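PDB 4K49: 1,4-dihydroxy-2-naphthoyl-CoA hydrolase from Escherichia coli, which hydrolyses 1,4-dihydroxy-2-naphthoyl-CoA to 1,4-dihydroxy-2-naphthoate and CoA, a step of menaquinone biosynthesis, and also acts on many other acyl-CoA thioesters. Local coordinates for residues D34-T39 with E63-V68. Residues are numbered along the deposited sequence; the frame is centred on the assembly and turned at random.
Sequences DTLEAT and ESIGSV. With HFQ (2,4-dihydroxyphenacyl coenzyme A), chain F.
Ser67 and Ser64 present the helix to one face of the dihydroxyphenyl ring of HFQ, while Val68 sits above the plane on the same side, its CB 3.8 Å from the outlying hydroxyl HFQ O2B. Ser67 CB stands over the rim of that face, 3.3 Å from HFQ C7B, and Ser64 CA lies beyond the C4B side. The extended chain of Glu63 runs away from the ring, alongside the ketone, and brings its carboxylate to the methylene next to sulfur, where Glu63 OE2 is 3.3 Å from HFQ CB. Glu63 OE1 is hydrogen-bonded to His89 of the second subunit; with an alanine here, that histidine would probably lose this mate and a gap would open beside the methylene.

Ser67 OG turns back to its own helix and donates to Glu63 O at 2.7 Å, with a C=O...donor angle of 145°. The backbone N of Ser67 reaches the same oxygen from the opposite face of its plane, so two bonds grip it and the hydroxyl is held beside the ligand.

Behind this side no hydrogen bond joins helix to strand, and the side chains meet by apolar packing. Ile65 points at strand 36-39: its CD1 meets Ala38 CB at 3.7 Å, and its CG2 lies 4.0 Å from Leu36 CB and against Leu36 O. Val68 CG1, set between backbone N and carbonyl carbon (chi1 79°), faces the strand and touches Leu36 CD2 at 3.6 Å, the side chains crossing at about a right angle.

Strand and helix segments run nearly antiparallel (152°), their axes 8.7 Å apart. This is the hotdog fold of PaaI-family thioesterases: a curved antiparallel sheet wraps helix 55-72, whose far side brings Glu63, probably the nucleophile or general base, to an acyl-CoA site shared by two subunits.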
ATOM      1  N   ASP A  34      18.720 -11.698  10.870  1.00 10.28           N
ATOM      2  CA  ASP A  34      17.307 -12.021  10.996  1.00  9.75           C
ATOM      3  C   ASP A  34      16.410 -10.809  10.802  1.00 12.94           C
ATOM      4  O   ASP A  34      15.252 -10.827  11.203  1.00 10.22           O
ATOM      5  CB  ASP A  34      17.002 -12.682  12.350  1.00 14.76           C
ATOM      6  CG  ASP A  34      17.476 -11.858  13.540  1.00 27.48           C
ATOM      7  OD1 ASP A  34      17.371 -10.613  13.509  1.00 22.20           O
ATOM      8  OD2 ASP A  34      17.952 -12.468  14.524  1.00 38.44           O
ATOM      9  N   THR A  35      16.950  -9.750  10.209  1.00  8.90           N
ATOM     10  CA  THR A  35      16.155  -8.561   9.912  1.00  8.17           C
ATOM     11  C   THR A  35      16.518  -8.035   8.534  1.00  7.77           C
ATOM     12  O   THR A  35      17.574  -8.358   7.996  1.00  5.46           O
ATOM     13  CB  THR A  35      16.392  -7.428  10.937  1.00 10.20           C
ATOM     14  OG1 THR A  35      17.738  -6.966  10.821  1.00  9.79           O
ATOM     15  CG2 THR A  35      16.145  -7.900  12.365  1.00 11.89           C
ATOM     16  N   LEU A  36      15.639  -7.213   7.972  1.00  4.38           N
ATOM     17  CA  LEU A  36      15.895  -6.573   6.690  1.00  4.45           C
ATOM     18  C   LEU A  36      15.393  -5.139   6.828  1.00  9.26           C
ATOM     19  O   LEU A  36      14.349  -4.901   7.447  1.00  9.54           O
ATOM     20  CB  LEU A  36      15.168  -7.329   5.573  1.00  8.39           C
ATOM     21  CG  LEU A  36      15.467  -6.953   4.122  1.00 10.65           C
ATOM     22  CD1 LEU A  36      16.963  -7.040   3.836  1.00  6.53           C
ATOM     23  CD2 LEU A  36      14.677  -7.842   3.171  1.00  6.67           C
ATOM     24  N   GLU A  37      16.135  -4.180   6.285  1.00  4.82           N
ATOM     25  CA  GLU A  37      15.803  -2.772   6.469  1.00  2.74           C
ATOM     26  C   GLU A  37      15.884  -2.008   5.148  1.00  6.16           C
ATOM     27  O   GLU A  37      16.836  -2.181   4.374  1.00  7.66           O
ATOM     28  CB  GLU A  37      16.746  -2.144   7.511  1.00  5.15           C
ATOM     29  CG  GLU A  37      16.597  -0.622   7.690  1.00  4.83           C
ATOM     30  CD  GLU A  37      17.594  -0.052   8.695  1.00 14.13           C
ATOM     31  OE1 GLU A  37      17.568  -0.470   9.868  1.00 12.74           O
ATOM     32  OE2 GLU A  37      18.402   0.817   8.314  1.00 17.13           O
ATOM     33  N   ALA A  38      14.877  -1.173   4.894  1.00  4.59           N
ATOM     34  CA  ALA A  38      14.833  -0.348   3.687  1.00  5.50           C
ATOM     35  C   ALA A  38      14.236   1.019   4.002  1.00  7.56           C
ATOM     36  O   ALA A  38      13.428   1.172   4.927  1.00  6.24           O
ATOM     37  CB  ALA A  38      14.048  -1.039   2.576  1.00  4.02           C
ATOM     38  N   THR A  39      14.643   2.022   3.235  1.00  7.16           N
ATOM     39  CA  THR A  39      14.095   3.356   3.399  1.00  5.17           C
ATOM     40  C   THR A  39      13.333   3.784   2.137  1.00  5.00           C
ATOM     41  O   THR A  39      13.465   3.166   1.079  1.00  6.28           O
ATOM     42  CB  THR A  39      15.203   4.383   3.720  1.00 10.48           C
ATOM     43  OG1 THR A  39      16.167   4.385   2.662  1.00 10.08           O
ATOM     44  CG2 THR A  39      15.903   4.024   5.027  1.00  8.51           C
ATOM     45  N   GLU A  63       5.137  -4.167   2.422  1.00  3.32           N
ATOM     46  CA  GLU A  63       4.998  -5.376   1.627  1.00  4.05           C
ATOM     47  C   GLU A  63       6.257  -5.648   0.790  1.00  4.89           C
ATOM     48  O   GLU A  63       6.603  -6.802   0.565  1.00  3.55           O
ATOM     49  CB  GLU A  63       3.735  -5.361   0.760  1.00  3.66           C
ATOM     50  CG  GLU A  63       3.511  -6.717   0.070  1.00  6.08           C
ATOM     51  CD  GLU A  63       2.064  -7.022  -0.232  1.00  5.37           C
ATOM     52  OE1 GLU A  63       1.157  -6.335   0.287  1.00  6.16           O
ATOM     53  OE2 GLU A  63       1.823  -7.968  -1.003  1.00  8.69           O
ATOM     54  N   SER A  64       6.959  -4.598   0.363  1.00  3.48           N
ATOM     55  CA  SER A  64       8.213  -4.779  -0.377  1.00  1.84           C
ATOM     56  C   SER A  64       9.285  -5.463   0.473  1.00  3.82           C
ATOM     57  O   SER A  64       9.942  -6.412   0.023  1.00  5.86           O
ATOM     58  CB  SER A  64       8.765  -3.432  -0.873  1.00  4.02           C
ATOM     59  OG  SER A  64       7.867  -2.789  -1.766  1.00  4.98           O
ATOM     60  N   ILE A  65       9.472  -4.980   1.700  1.00  1.77           N
ATOM     61  CA  ILE A  65      10.503  -5.549   2.565  1.00  4.72           C
ATOM     62  C   ILE A  65      10.103  -6.959   3.001  1.00  4.32           C
ATOM     63  O   ILE A  65      10.882  -7.905   2.849  1.00  2.64           O
ATOM     64  CB  ILE A  65      10.758  -4.682   3.810  1.00  2.64           C
ATOM     65  CG1 ILE A  65      11.089  -3.244   3.409  1.00  3.54           C
ATOM     66  CG2 ILE A  65      11.920  -5.255   4.643  1.00  1.60           C
ATOM     67  CD1 ILE A  65      11.236  -2.337   4.628  1.00  5.09           C
ATOM     68  N   GLY A  66       8.884  -7.110   3.518  1.00  4.68           N
ATOM     69  CA  GLY A  66       8.422  -8.411   3.984  1.00  2.44           C
ATOM     70  C   GLY A  66       8.400  -9.495   2.911  1.00  3.64           C
ATOM     71  O   GLY A  66       8.791 -10.646   3.163  1.00  2.98           O
ATOM     72  N   SER A  67       7.954  -9.143   1.708  1.00  2.59           N
ATOM     73  CA  SER A  67       7.885 -10.112   0.618  1.00  3.11           C
ATOM     74  C   SER A  67       9.274 -10.555   0.174  1.00  4.55           C
ATOM     75  O   SER A  67       9.494 -11.737  -0.108  1.00  2.54           O
ATOM     76  CB  SER A  67       7.136  -9.541  -0.590  1.00  4.69           C
ATOM     77  OG  SER A  67       5.778  -9.236  -0.307  1.00  5.88           O
ATOM     78  N   VAL A  68      10.217  -9.627   0.066  1.00  6.82           N
ATOM     79  CA  VAL A  68      11.531 -10.054  -0.415  1.00  4.15           C
ATOM     80  C   VAL A  68      12.276 -10.781   0.699  1.00  8.71           C
ATOM     81  O   VAL A  68      13.030 -11.720   0.439  1.00  4.80           O
ATOM     82  CB  VAL A  68      12.357  -8.909  -1.061  1.00  6.35           C
ATOM     83  CG1 VAL A  68      12.990  -8.030  -0.018  1.00  4.36           C
ATOM     84  CG2 VAL A  68      13.442  -9.499  -1.963  1.00  7.19           C
TER
HETATM   85  CB  HFQ F 201       3.868  -9.530  -3.030  1.00  7.18           C
HETATM   86  N1A HFQ F 201       0.712 -20.330  -9.132  1.00 28.17           N
HETATM   87  O1A HFQ F 201      -8.192 -21.301  -5.629  1.00 15.47           O
HETATM   88  P1A HFQ F 201      -7.835 -19.805  -5.641  1.00 19.09           P
HETATM   89  C1B HFQ F 201       4.596  -8.237  -3.508  1.00  6.64           C
HETATM   90  O1B HFQ F 201       3.893  -7.222  -3.819  1.00  3.16           O
HETATM   91  C1D HFQ F 201      -4.158 -19.588  -9.184  1.00 18.09           C
HETATM   92  S1P HFQ F 201       3.227 -10.467  -4.409  1.00  6.04           S
HETATM   93  C2A HFQ F 201      -0.019 -19.500  -9.892  1.00 25.58           C
HETATM   94  O2A HFQ F 201      -9.070 -18.962  -5.997  1.00 25.58           O
HETATM   95  P2A HFQ F 201      -6.012 -20.005  -3.584  1.00 18.96           P
HETATM   96  C2B HFQ F 201       6.070  -8.172  -3.634  1.00  6.82           C
HETATM   97  O2B HFQ F 201      10.193  -7.793  -3.937  1.00 13.54           O
HETATM   98  C2D HFQ F 201      -5.277 -20.441  -9.193  1.00 25.35           C
HETATM   99  O2D HFQ F 201      -5.224 -21.428 -10.232  1.00 18.81           O
HETATM  100  C2P HFQ F 201       1.868  -9.554  -5.095  1.00  3.70           C
HETATM  101  N3A HFQ F 201      -1.356 -19.437  -9.755  1.00 25.86           N
HETATM  102  O3A HFQ F 201      -7.303 -19.355  -4.248  1.00 16.53           O
HETATM  103  C3B HFQ F 201       6.666  -6.907  -3.533  1.00  6.54           C
HETATM  104  O3B HFQ F 201       6.322 -10.577  -3.950  1.00  9.91           O
HETATM  105  C3D HFQ F 201      -6.350 -19.535  -9.474  1.00 14.06           C
HETATM  106  O3D HFQ F 201      -6.217 -19.167 -10.872  1.00 21.52           O
HETATM  107  P3D HFQ F 201      -7.382 -19.524 -11.979  1.00 24.22           P
HETATM  108  C3P HFQ F 201       0.582  -9.572  -4.330  1.00  4.07           C
HETATM  109  C4A HFQ F 201      -1.984 -20.219  -8.846  1.00 20.45           C
HETATM  110  O4A HFQ F 201      -6.130 -19.927  -2.134  1.00 20.74           O
HETATM  111  C4B HFQ F 201       8.028  -6.791  -3.638  1.00  6.74           C
HETATM  112  C4D HFQ F 201      -6.027 -18.364  -8.704  1.00 20.81           C
HETATM  113  O4D HFQ F 201      -4.595 -18.451  -8.452  1.00 15.89           O
HETATM  114  N4P HFQ F 201       0.091 -10.815  -4.000  1.00  4.03           N
HETATM  115  C5A HFQ F 201      -1.265 -21.092  -8.044  1.00 20.07           C
HETATM  116  O5A HFQ F 201      -5.847 -21.480  -3.967  1.00 22.00           O
HETATM  117  C5B HFQ F 201       8.816  -7.929  -3.842  1.00  5.19           C
HETATM  118  C5D HFQ F 201      -6.766 -18.390  -7.436  1.00 12.73           C
HETATM  119  O5D HFQ F 201      -6.705 -19.548  -6.697  1.00 19.85           O
HETATM  120  C5P HFQ F 201      -0.435 -11.685  -4.987  1.00  9.35           C
HETATM  121  O5P HFQ F 201      -0.481 -11.327  -6.220  1.00  4.36           O
HETATM  122  C6A HFQ F 201       0.142 -21.135  -8.209  1.00 21.28           C
HETATM  123  N6A HFQ F 201       0.948 -22.017  -7.401  1.00 20.29           N
HETATM  124  O6A HFQ F 201      -4.795 -19.192  -4.119  1.00 11.54           O
HETATM  125  C6B HFQ F 201       8.226  -9.194  -3.945  1.00  9.88           C
HETATM  126  C6P HFQ F 201      -0.973 -13.045  -4.614  1.00  3.36           C
HETATM  127  N7A HFQ F 201      -2.173 -21.728  -7.233  1.00 14.53           N
HETATM  128  O7A HFQ F 201      -7.054 -20.978 -12.595  1.00 32.67           O
HETATM  129  C7B HFQ F 201       6.867  -9.313  -3.846  1.00  8.93           C
HETATM  130  C7P HFQ F 201      -2.421 -13.204  -5.098  1.00  7.13           C
HETATM  131  C8A HFQ F 201      -3.411 -21.289  -7.519  1.00 20.00           C
HETATM  132  O8A HFQ F 201      -8.690 -19.546 -11.350  1.00 21.04           O
HETATM  133  N8P HFQ F 201      -3.148 -14.336  -4.552  1.00  3.04           N
HETATM  134  N9A HFQ F 201      -3.290 -20.377  -8.504  1.00 23.63           N
HETATM  135  O9A HFQ F 201      -7.341 -18.469 -13.093  1.00 17.63           O
HETATM  136  C9P HFQ F 201      -2.995 -15.645  -5.194  1.00  8.86           C
HETATM  137  O9P HFQ F 201      -2.288 -15.749  -6.133  1.00  8.78           O
HETATM  138  CAP HFQ F 201      -3.774 -16.803  -4.595  1.00  9.33           C
HETATM  139  OAP HFQ F 201      -4.517 -16.357  -3.498  1.00  8.52           O
HETATM  140  CBP HFQ F 201      -2.838 -17.921  -4.125  1.00 10.72           C
HETATM  141  CCP HFQ F 201      -3.684 -18.860  -3.383  1.00  9.71           C
HETATM  142  CDP HFQ F 201      -2.230 -18.620  -5.358  1.00 10.93           C
HETATM  143  CEP HFQ F 201      -1.786 -17.360  -3.256  1.00  9.11           C